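Side-chain contact in diguanylate cyclase with PAS/PAC sensor (Marinobacter aquaeolei, PDB 3H9W), which is the PAS sensor domain of a longer protein that probably makes the second messenger cyclic di-GMP from two molecules of GTP: residues P6-W11 and F16-P21. Sequence-based numbering, arbitrary orientation.
Sequences PWKINW and FEYIGP
K8 runs past the ring of Y18, laying CB over one face, 3.8 Å from the ring centroid, in a CH-pi contact. Its CG lies anti to the backbone N (chi1 -179°) and the chain stays extended beyond, side by side with E17, until NZ reaches OE2 in a salt bridge whose hydrogen bond, K8 NZ to E17 OE2 at 3.5 Å, is weak. Beyond the ring, one water joins Y18 OH, 2.9 Å away, to the carbonyl oxygen of W7. On the other face of the sheet, I9 CD1 sits over the face of the F16 ring, though how closely is doubtful, while W7 CB meets the edge of that ring and also packs on I19 CG1, 4.0 Å away.

Antiparallel backbone bonds set this register: G20 N to P6 O (2.8 Å), K8 N to Y18 O (3.1 Å) and E17 N to K8 O (2.8 Å). A beta bulge between K8 and I9 shifts the pairing by one residue: K8 pairs with Y18 and I9 with F16, and the extra residue, E17, still gives its N-H to K8 O. Strand 96-105 flanks 5-10 on its other side, and H87 of the second subunit meets the Y18 ring. The pair forms the first beta hairpin of the five-stranded antiparallel PAS sheet, with strand order 2-1-5-4-3.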
# COMPACT_ATOMS: atom_id res chain seq x y z
N PRO A 6 6.87 1.65 2.73
CA PRO A 6 6.51 2.26 1.45
C PRO A 6 7.68 2.21 0.47
O PRO A 6 8.84 2.25 0.88
CB PRO A 6 6.14 3.69 1.85
CG PRO A 6 7.12 3.97 2.96
CD PRO A 6 7.06 2.68 3.77
N TRP A 7 7.36 2.11 -0.81
CA TRP A 7 8.40 2.08 -1.84
C TRP A 7 7.80 2.46 -3.20
O TRP A 7 6.58 2.42 -3.39
CB TRP A 7 9.04 0.70 -1.94
CG TRP A 7 8.08 -0.38 -2.26
CD1 TRP A 7 7.41 -1.19 -1.38
CD2 TRP A 7 7.60 -0.74 -3.57
NE1 TRP A 7 6.55 -2.03 -2.05
CE2 TRP A 7 6.65 -1.77 -3.40
CE3 TRP A 7 7.89 -0.29 -4.86
CZ2 TRP A 7 5.97 -2.35 -4.47
CZ3 TRP A 7 7.22 -0.87 -5.93
CH2 TRP A 7 6.27 -1.89 -5.73
N LYS A 8 8.68 2.83 -4.12
CA LYS A 8 8.29 3.21 -5.47
C LYS A 8 9.43 2.85 -6.40
O LYS A 8 10.61 2.99 -6.04
CB LYS A 8 8.03 4.72 -5.57
CG LYS A 8 7.59 5.16 -6.96
CD LYS A 8 7.44 6.67 -7.04
CE LYS A 8 6.92 7.11 -8.40
NZ LYS A 8 6.76 8.59 -8.48
N ILE A 9 9.07 2.37 -7.58
CA ILE A 9 10.04 1.97 -8.60
C ILE A 9 9.79 2.70 -9.91
O ILE A 9 8.66 2.75 -10.40
CB ILE A 9 9.95 0.45 -8.89
CG1 ILE A 9 10.51 -0.35 -7.72
CG2 ILE A 9 10.72 0.12 -10.18
CD1 ILE A 9 12.00 -0.37 -7.64
N ASN A 10 10.85 3.26 -10.48
CA ASN A 10 10.76 3.95 -11.77
C ASN A 10 10.74 2.83 -12.80
O ASN A 10 11.71 2.09 -12.93
CB ASN A 10 11.98 4.85 -11.97
CG ASN A 10 11.99 5.55 -13.31
OD1 ASN A 10 12.13 4.91 -14.36
ND2 ASN A 10 11.83 6.87 -13.30
N TRP A 11 9.63 2.70 -13.52
CA TRP A 11 9.47 1.65 -14.51
C TRP A 11 10.54 1.63 -15.60
O TRP A 11 11.05 0.57 -15.97
CB TRP A 11 8.09 1.74 -15.15
CG TRP A 11 7.81 0.67 -16.16
CD1 TRP A 11 7.66 0.84 -17.51
CD2 TRP A 11 7.64 -0.73 -15.91
NE1 TRP A 11 7.41 -0.37 -18.11
CE2 TRP A 11 7.39 -1.35 -17.15
CE3 TRP A 11 7.68 -1.52 -14.75
CZ2 TRP A 11 7.18 -2.73 -17.27
CZ3 TRP A 11 7.47 -2.89 -14.87
CH2 TRP A 11 7.23 -3.48 -16.12
N PHE A 16 14.77 1.94 -7.62
CA PHE A 16 13.95 2.40 -6.51
C PHE A 16 14.05 3.91 -6.38
O PHE A 16 15.14 4.47 -6.29
CB PHE A 16 14.41 1.75 -5.20
CG PHE A 16 13.78 0.42 -4.93
CD1 PHE A 16 12.48 0.33 -4.43
CD2 PHE A 16 14.48 -0.76 -5.17
CE1 PHE A 16 11.89 -0.90 -4.18
CE2 PHE A 16 13.90 -2.00 -4.92
CZ PHE A 16 12.60 -2.07 -4.42
N GLU A 17 12.90 4.58 -6.39
CA GLU A 17 12.85 6.03 -6.24
C GLU A 17 13.02 6.29 -4.74
O GLU A 17 13.70 7.23 -4.32
CB GLU A 17 11.49 6.56 -6.72
CG GLU A 17 11.49 8.00 -7.18
CD GLU A 17 11.21 8.14 -8.66
OE1 GLU A 17 12.02 7.63 -9.48
OE2 GLU A 17 10.18 8.75 -9.02
N TYR A 18 12.39 5.44 -3.94
CA TYR A 18 12.49 5.54 -2.49
C TYR A 18 11.97 4.26 -1.86
O TYR A 18 11.24 3.50 -2.50
CB TYR A 18 11.70 6.75 -1.97
CG TYR A 18 10.20 6.68 -2.16
CD1 TYR A 18 9.40 5.89 -1.33
CD2 TYR A 18 9.57 7.40 -3.18
CE1 TYR A 18 8.02 5.80 -1.52
CE2 TYR A 18 8.19 7.32 -3.37
CZ TYR A 18 7.42 6.52 -2.55
OH TYR A 18 6.06 6.43 -2.75
N ILE A 19 12.38 4.02 -0.63
CA ILE A 19 11.93 2.87 0.14
C ILE A 19 12.09 3.26 1.60
O ILE A 19 13.13 3.76 2.01
CB ILE A 19 12.74 1.58 -0.20
CG1 ILE A 19 12.13 0.39 0.54
CG2 ILE A 19 14.21 1.76 0.14
CD1 ILE A 19 12.64 -0.96 0.05
N GLY A 20 11.02 3.04 2.37
CA GLY A 20 11.03 3.39 3.78
C GLY A 20 12.19 2.86 4.60
O GLY A 20 12.69 1.76 4.35
N PRO A 21 12.64 3.63 5.60
CA PRO A 21 13.76 3.20 6.45
C PRO A 21 13.44 1.94 7.25
O PRO A 21 14.35 1.26 7.72
CB PRO A 21 14.01 4.42 7.34
CG PRO A 21 12.65 5.05 7.44
CD PRO A 21 12.15 4.96 6.01
O HOH W 1 4.62 4.16 -1.58